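Local structure of mandelate racemase / muconate lactonizing enzyme family protein (Agrobacterium tumefaciens, 4DXK) at residues Glu268-Gly271 with Ala275-Asp278; Phe87-Trp92 with Leu290-Cys295. The protein belongs to the mandelate racemase subgroup of the enolase superfamily and probably acts as a lyase or racemase. All blocks are in the same frame, centred on the assembly; numbering follows the deposited sequence.

Contact 1: Glu268-Gly271 with Ala275-Asp278; sequences ETLG and AFRD. With NA (sodium ion), chain C.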
ATOM      1  N   GLU A 268      -8.829 -15.625 -22.005  1.00  8.04           N
ATOM      2  CA  GLU A 268      -8.898 -17.006 -22.473  1.00  8.34           C
ATOM      3  C   GLU A 268      -7.558 -17.732 -22.311  1.00  7.66           C
ATOM      4  O   GLU A 268      -7.514 -18.964 -22.298  1.00  8.68           O
ATOM      5  CB  GLU A 268      -9.326 -17.028 -23.944  1.00 10.12           C
ATOM      6  CG  GLU A 268      -8.271 -16.445 -24.891  1.00 11.27           C
ATOM      7  CD  GLU A 268      -8.762 -16.195 -26.306  1.00 11.87           C
ATOM      8  OE1 GLU A 268      -9.890 -15.697 -26.464  1.00 17.08           O
ATOM      9  OE2 GLU A 268      -8.008 -16.488 -27.264  1.00 15.63           O
ATOM     10  N   THR A 269      -6.467 -16.979 -22.201  1.00  7.01           N
ATOM     11  CA  THR A 269      -5.140 -17.598 -22.090  1.00  7.92           C
ATOM     12  C   THR A 269      -4.752 -18.018 -20.674  1.00  8.17           C
ATOM     13  O   THR A 269      -3.728 -18.679 -20.504  1.00  8.69           O
ATOM     14  CB  THR A 269      -4.005 -16.697 -22.657  1.00  8.23           C
ATOM     15  OG1 THR A 269      -3.780 -15.572 -21.793  1.00  8.13           O
ATOM     16  CG2 THR A 269      -4.342 -16.206 -24.057  1.00  9.34           C
ATOM     17  N   LEU A 270      -5.551 -17.643 -19.673  1.00  7.20           N
ATOM     18  CA  LEU A 270      -5.257 -17.940 -18.275  1.00  7.97           C
ATOM     19  C   LEU A 270      -5.925 -19.232 -17.835  1.00  7.83           C
ATOM     20  O   LEU A 270      -7.062 -19.523 -18.236  1.00  8.79           O
ATOM     21  CB  LEU A 270      -5.742 -16.800 -17.366  1.00  7.97           C
ATOM     22  CG  LEU A 270      -4.953 -15.495 -17.469  1.00  7.76           C
ATOM     23  CD1 LEU A 270      -5.658 -14.397 -16.688  1.00 10.86           C
ATOM     24  CD2 LEU A 270      -3.515 -15.657 -16.979  1.00 10.33           C
ATOM     25  N   GLY A 271      -5.245 -19.993 -16.985  1.00  7.90           N
ATOM     26  CA  GLY A 271      -5.786 -21.251 -16.498  1.00  9.17           C
ATOM     27  C   GLY A 271      -5.869 -21.373 -14.987  1.00  7.63           C
ATOM     28  O   GLY A 271      -4.959 -20.953 -14.268  1.00  8.49           O
ATOM     29  N   ALA A 275      -5.111 -18.397 -11.301  1.00  7.04           N
ATOM     30  CA  ALA A 275      -4.756 -17.315 -12.218  1.00  7.11           C
ATOM     31  C   ALA A 275      -5.776 -16.186 -12.157  1.00  6.71           C
ATOM     32  O   ALA A 275      -5.429 -15.009 -12.259  1.00  7.61           O
ATOM     33  CB  ALA A 275      -4.612 -17.827 -13.651  1.00  7.70           C
ATOM     34  N   PHE A 276      -7.042 -16.553 -11.987  1.00  6.70           N
ATOM     35  CA  PHE A 276      -8.100 -15.553 -11.919  1.00  7.29           C
ATOM     36  C   PHE A 276      -8.130 -14.827 -10.580  1.00  7.04           C
ATOM     37  O   PHE A 276      -8.447 -13.639 -10.538  1.00  8.05           O
ATOM     38  CB  PHE A 276      -9.450 -16.151 -12.345  1.00  6.92           C
ATOM     39  CG  PHE A 276      -9.507 -16.395 -13.819  1.00  6.49           C
ATOM     40  CD1 PHE A 276      -9.929 -15.399 -14.677  1.00  8.08           C
ATOM     41  CD2 PHE A 276      -9.045 -17.585 -14.364  1.00  7.63           C
ATOM     42  CE1 PHE A 276      -9.935 -15.599 -16.054  1.00  7.53           C
ATOM     43  CE2 PHE A 276      -9.048 -17.788 -15.747  1.00  8.06           C
ATOM     44  CZ  PHE A 276      -9.489 -16.799 -16.590  1.00  7.81           C
ATOM     45  N   ARG A 277      -7.739 -15.504  -9.503  1.00  7.08           N
ATOM     46  CA  ARG A 277      -7.472 -14.786  -8.256  1.00  7.69           C
ATOM     47  C   ARG A 277      -6.402 -13.722  -8.481  1.00  6.83           C
ATOM     48  O   ARG A 277      -6.560 -12.566  -8.080  1.00  8.31           O
ATOM     49  CB  ARG A 277      -7.022 -15.745  -7.154  1.00  8.49           C
ATOM     50  CG  ARG A 277      -6.320 -15.046  -5.982  1.00  9.92           C
ATOM     51  CD  ARG A 277      -5.948 -16.020  -4.870  1.00  8.92           C
ATOM     52  NE  ARG A 277      -4.993 -15.406  -3.943  1.00 11.66           N
ATOM     53  CZ  ARG A 277      -4.144 -16.066  -3.162  1.00 10.53           C
ATOM     54  NH1 ARG A 277      -4.128 -17.384  -3.134  1.00 11.01           N
ATOM     55  NH2 ARG A 277      -3.299 -15.383  -2.401  1.00 14.36           N
ATOM     56  N   ASP A 278      -5.307 -14.111  -9.125  1.00  7.18           N
ATOM     57  CA  ASP A 278      -4.227 -13.172  -9.396  1.00  8.11           C
ATOM     58  C   ASP A 278      -4.745 -11.985 -10.217  1.00  7.76           C
ATOM     59  O   ASP A 278      -4.395 -10.833  -9.954  1.00  8.23           O
ATOM     60  CB  ASP A 278      -3.079 -13.865 -10.151  1.00  8.85           C
ATOM     61  CG  ASP A 278      -2.307 -14.868  -9.295  1.00  9.35           C
ATOM     62  OD1 ASP A 278      -2.512 -14.943  -8.064  1.00 10.89           O
ATOM     63  OD2 ASP A 278      -1.466 -15.578  -9.889  1.00 10.17           O
TER
HETATM   64 NA    NA C 502      -9.718 -13.817 -27.845  1.00 12.83          NA
HETATM   65  O   HOH W   1      -8.587 -15.174 -29.404  1.00 23.27           O
HETATM   66  O   HOH W   2      -7.622 -13.143 -27.093  1.00 23.75           O
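Leu270 and Phe276 make the apolar half of this contact, where the loop 268-271 folds back on the helix it leads into. Leu270 lies over one face of the Phe276 ring, its CB above the CE2-CZ side and 3.8 Å from Phe276 CE2, with CD1 on the same face. With CG beside the backbone N (chi1 -72°), the ring reaches back to the loop. Ala275 adds its methyl, with CB 4.0 Å from Leu270 CB.

Two main-chain carbonyls border the same patch without hydrogen bonding across it: Gly271 O lies 3.2 Å from Ala275 CB, and Leu270 O 3.6 Å from Phe276 CE2. The contact lies within one beta-alpha unit of the barrel, and Phe276 ties it to the next strand, 287-290: Leu290 packs from the opposite side of the ring plane, and Val288 also touches the ring.

The metal chemistry belongs to Glu268, whose chain is extended beyond CG. Its OE1 binds the sodium ion at 2.3 Å, and Glu216 and Glu242 complete the protein's share of the site. Glu268 OE2 accepts a 2.6 Å hydrogen bond from water 1. Tyr71 OH of the second subunit also hydrogen bonds to Glu268 OE2. The two carboxylate oxygens thus have separate duties, one binding the metal directly and the other orienting a metal-bound water, which should limit rotation of the group.

Contact 2: Phe87-Trp92 with Leu290-Cys295; sequences FDIALW and LDISWC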
ATOM      1  N   PHE A  87     -11.180 -33.634 -20.734  1.00  7.46           N
ATOM      2  CA  PHE A  87     -11.634 -34.734 -19.888  1.00  8.17           C
ATOM      3  C   PHE A  87     -12.745 -34.292 -18.931  1.00  6.79           C
ATOM      4  O   PHE A  87     -13.760 -34.975 -18.792  1.00  8.19           O
ATOM      5  CB  PHE A  87     -10.435 -35.338 -19.137  1.00  8.59           C
ATOM      6  CG  PHE A  87     -10.794 -36.433 -18.176  1.00  7.06           C
ATOM      7  CD1 PHE A  87     -11.134 -37.695 -18.637  1.00  9.20           C
ATOM      8  CD2 PHE A  87     -10.789 -36.197 -16.810  1.00  9.36           C
ATOM      9  CE1 PHE A  87     -11.469 -38.698 -17.749  1.00  9.56           C
ATOM     10  CE2 PHE A  87     -11.122 -37.206 -15.916  1.00  9.32           C
ATOM     11  CZ  PHE A  87     -11.456 -38.449 -16.388  1.00  9.70           C
ATOM     12  N   ASP A  88     -12.569 -33.135 -18.298  1.00  7.05           N
ATOM     13  CA  ASP A  88     -13.565 -32.611 -17.368  1.00  7.18           C
ATOM     14  C   ASP A  88     -14.915 -32.372 -18.050  1.00  6.81           C
ATOM     15  O   ASP A  88     -15.970 -32.696 -17.497  1.00  7.68           O
ATOM     16  CB  ASP A  88     -13.046 -31.325 -16.726  1.00  7.21           C
ATOM     17  CG  ASP A  88     -14.011 -30.752 -15.709  1.00  7.45           C
ATOM     18  OD1 ASP A  88     -14.062 -31.288 -14.583  1.00  8.33           O
ATOM     19  OD2 ASP A  88     -14.711 -29.769 -16.051  1.00  8.11           O
ATOM     20  N   ILE A  89     -14.893 -31.811 -19.253  1.00  6.91           N
ATOM     21  CA  ILE A  89     -16.125 -31.584 -20.002  1.00  7.73           C
ATOM     22  C   ILE A  89     -16.858 -32.920 -20.214  1.00  7.27           C
ATOM     23  O   ILE A  89     -18.076 -33.025 -20.036  1.00  7.36           O
ATOM     24  CB  ILE A  89     -15.856 -30.844 -21.341  1.00  8.21           C
ATOM     25  CG1 ILE A  89     -15.322 -29.435 -21.066  1.00  8.67           C
ATOM     26  CG2 ILE A  89     -17.127 -30.778 -22.181  1.00  9.42           C
ATOM     27  CD1 ILE A  89     -14.681 -28.771 -22.276  1.00 10.21           C
ATOM     28  N   ALA A  90     -16.104 -33.956 -20.577  1.00  7.22           N
ATOM     29  CA  ALA A  90     -16.688 -35.279 -20.780  1.00  7.32           C
ATOM     30  C   ALA A  90     -17.330 -35.811 -19.495  1.00  7.75           C
ATOM     31  O   ALA A  90     -18.380 -36.457 -19.546  1.00  7.98           O
ATOM     32  CB  ALA A  90     -15.637 -36.244 -21.286  1.00  8.39           C
ATOM     33  N   LEU A  91     -16.723 -35.534 -18.341  1.00  8.33           N
ATOM     34  CA  LEU A  91     -17.331 -35.956 -17.078  1.00  8.35           C
ATOM     35  C   LEU A  91     -18.665 -35.269 -16.828  1.00  7.39           C
ATOM     36  O   LEU A  91     -19.614 -35.894 -16.364  1.00  8.06           O
ATOM     37  CB  LEU A  91     -16.407 -35.716 -15.881  1.00  8.22           C
ATOM     38  CG  LEU A  91     -15.074 -36.458 -15.877  1.00  7.74           C
ATOM     39  CD1 LEU A  91     -14.334 -36.138 -14.586  1.00 11.08           C
ATOM     40  CD2 LEU A  91     -15.268 -37.962 -16.054  1.00 10.11           C
ATOM     41  N   TRP A  92     -18.746 -33.978 -17.140  1.00  7.96           N
ATOM     42  CA  TRP A  92     -20.015 -33.278 -16.977  1.00  7.34           C
ATOM     43  C   TRP A  92     -21.096 -33.849 -17.909  1.00  7.45           C
ATOM     44  O   TRP A  92     -22.265 -33.945 -17.536  1.00  7.96           O
ATOM     45  CB  TRP A  92     -19.816 -31.764 -17.154  1.00  7.19           C
ATOM     46  CG  TRP A  92     -19.232 -31.135 -15.930  1.00  6.75           C
ATOM     47  CD1 TRP A  92     -17.915 -30.870 -15.687  1.00  7.59           C
ATOM     48  CD2 TRP A  92     -19.947 -30.748 -14.759  1.00  7.27           C
ATOM     49  NE1 TRP A  92     -17.773 -30.320 -14.436  1.00  8.65           N
ATOM     50  CE2 TRP A  92     -19.005 -30.246 -13.843  1.00  8.11           C
ATOM     51  CE3 TRP A  92     -21.297 -30.786 -14.390  1.00  9.44           C
ATOM     52  CZ2 TRP A  92     -19.371 -29.782 -12.582  1.00  9.18           C
ATOM     53  CZ3 TRP A  92     -21.657 -30.326 -13.140  1.00 10.69           C
ATOM     54  CH2 TRP A  92     -20.698 -29.823 -12.250  1.00 10.95           C
ATOM     55  N   LEU A 290     -12.693 -16.565 -20.204  1.00  7.41           N
ATOM     56  CA  LEU A 290     -12.064 -17.858 -19.996  1.00  7.67           C
ATOM     57  C   LEU A 290     -12.440 -18.738 -21.176  1.00  8.52           C
ATOM     58  O   LEU A 290     -13.407 -18.447 -21.882  1.00  8.47           O
ATOM     59  CB  LEU A 290     -12.519 -18.477 -18.672  1.00  9.11           C
ATOM     60  CG  LEU A 290     -14.014 -18.684 -18.428  1.00  7.87           C
ATOM     61  CD1 LEU A 290     -14.543 -19.936 -19.108  1.00 10.30           C
ATOM     62  CD2 LEU A 290     -14.296 -18.759 -16.936  1.00 11.23           C
ATOM     63  N   ASP A 291     -11.674 -19.801 -21.389  1.00  7.51           N
ATOM     64  CA  ASP A 291     -12.046 -20.846 -22.323  1.00  7.68           C
ATOM     65  C   ASP A 291     -12.085 -22.130 -21.518  1.00  7.34           C
ATOM     66  O   ASP A 291     -11.076 -22.527 -20.929  1.00  7.64           O
ATOM     67  CB  ASP A 291     -11.022 -20.919 -23.464  1.00  7.81           C
ATOM     68  CG  ASP A 291     -11.358 -21.980 -24.493  1.00  7.79           C
ATOM     69  OD1 ASP A 291     -11.527 -23.150 -24.083  1.00  8.95           O
ATOM     70  OD2 ASP A 291     -11.467 -21.653 -25.698  1.00  8.79           O
ATOM     71  N   ILE A 292     -13.254 -22.767 -21.471  1.00  7.03           N
ATOM     72  CA  ILE A 292     -13.436 -23.929 -20.619  1.00  8.36           C
ATOM     73  C   ILE A 292     -12.487 -25.070 -20.960  1.00  7.31           C
ATOM     74  O   ILE A 292     -12.164 -25.881 -20.095  1.00  8.03           O
ATOM     75  CB  ILE A 292     -14.889 -24.440 -20.658  1.00  8.03           C
ATOM     76  CG1 ILE A 292     -15.287 -24.851 -22.068  1.00  9.76           C
ATOM     77  CG2 ILE A 292     -15.852 -23.393 -20.105  1.00  8.63           C
ATOM     78  CD1 ILE A 292     -16.646 -25.496 -22.110  1.00 12.55           C
ATOM     79  N   SER A 293     -12.047 -25.134 -22.213  1.00  7.55           N
ATOM     80  CA  SER A 293     -11.136 -26.191 -22.659  1.00  7.75           C
ATOM     81  C   SER A 293      -9.661 -25.855 -22.460  1.00  7.06           C
ATOM     82  O   SER A 293      -8.794 -26.686 -22.762  1.00  7.65           O
ATOM     83  CB  SER A 293     -11.392 -26.567 -24.125  1.00  9.09           C
ATOM     84  OG  SER A 293     -10.887 -25.606 -25.031  1.00  8.81           O
ATOM     85  N   TRP A 294      -9.386 -24.638 -21.975  1.00  7.29           N
ATOM     86  CA  TRP A 294      -8.025 -24.155 -21.751  1.00  7.33           C
ATOM     87  C   TRP A 294      -7.768 -23.810 -20.282  1.00  7.42           C
ATOM     88  O   TRP A 294      -6.625 -23.535 -19.929  1.00  8.23           O
ATOM     89  CB  TRP A 294      -7.738 -22.904 -22.598  1.00  7.73           C
ATOM     90  CG  TRP A 294      -7.783 -23.117 -24.084  1.00  7.00           C
ATOM     91  CD1 TRP A 294      -7.768 -24.314 -24.743  1.00  7.93           C
ATOM     92  CD2 TRP A 294      -7.890 -22.101 -25.097  1.00  7.21           C
ATOM     93  NE1 TRP A 294      -7.841 -24.104 -26.098  1.00  8.97           N
ATOM     94  CE2 TRP A 294      -7.911 -22.757 -26.345  1.00  8.11           C
ATOM     95  CE3 TRP A 294      -7.932 -20.700 -25.074  1.00  7.90           C
ATOM     96  CZ2 TRP A 294      -7.993 -22.065 -27.555  1.00  9.15           C
ATOM     97  CZ3 TRP A 294      -8.022 -20.015 -26.276  1.00  8.92           C
ATOM     98  CH2 TRP A 294      -8.042 -20.696 -27.498  1.00  9.66           C
ATOM     99  N   CYS A 295      -8.810 -23.798 -19.439  1.00  7.08           N
ATOM    100  CA  CYS A 295      -8.690 -23.216 -18.097  1.00  7.41           C
ATOM    101  C   CYS A 295      -8.856 -24.205 -16.963  1.00  8.12           C
ATOM    102  O   CYS A 295      -8.780 -23.803 -15.801  1.00  8.29           O
ATOM    103  CB  CYS A 295      -9.709 -22.080 -17.905  1.00  8.63           C
ATOM    104  SG  CYS A 295     -11.409 -22.635 -17.663  1.00  9.01           S
TER
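Asp291 OD1 is gripped twice by Ser293, two residues further along the loop. The backbone N of Ser293 donates to Asp291 OD1 over 2.8 Å, nearly in line with the C-O bond although the angle at the hydrogen is only 138°, and this closes an Asx turn. The hydroxyl, Ser293 OG, donates to the same Asp291 OD1 at 2.7 Å, from the syn side and 27° out of the carboxylate plane. With CG anti to the backbone N, Asp291 also brings OD2 over the centre of the Trp294 ring, 3.5 Å above its plane. That second oxygen is hydrogen-bonded to His318 ND1, so both carboxylate oxygens are held. The pairing matches the His-Asp dyad of mandelate racemase, whose histidine is a general base; a like role here is inferred.

The turn lies where strand 287-290 of the alpha/beta barrel gives way to the loop before helix 297-310. Helix 79-99, in contrast, comes from the N-terminal capping region, and the meeting of the two is an interdomain contact of the enolase superfamily fold.

Across that boundary the touch is small and apolar. Ile89 extends its CD1 to Ile292 CD1, 3.8 Å away, and the two side chains cross at about a right angle. Ile292 CG1 sits between the backbone N and the carbonyl carbon (chi1 60°), which carries its terminal methyl to that of Ile89. Ser293 CB is a more distant neighbour, 4.4 Å from Ile89 CD1. Helix 323-335 fills in around the pair: Val324 packs on Ile89, Ala328 and Ser329 on Ile292.

Contact 1 is nested within the long chain loop that contact 2 closes, and their centres lie 14 Å apart. They meet directly because the loops 268-271 and 290-295 follow neighbouring parallel strands of the barrel: Glu268 O is 3.3 Å from Trp294 CE3, and Leu270 O packs 3.7 Å from Cys295 CB. Only contact 1 supplies a ligand to the sodium ion; the side chain of Ser293 is about 12 Å from the bound sodium ion. Glu268 also packs on His318, the partner of Asp291, so the two contacts meet round the site. A packed path runs from the metal-binding loop to Trp294, then along the chain to Ser293 and Ile292, which meet Ile89 of helix 79-99.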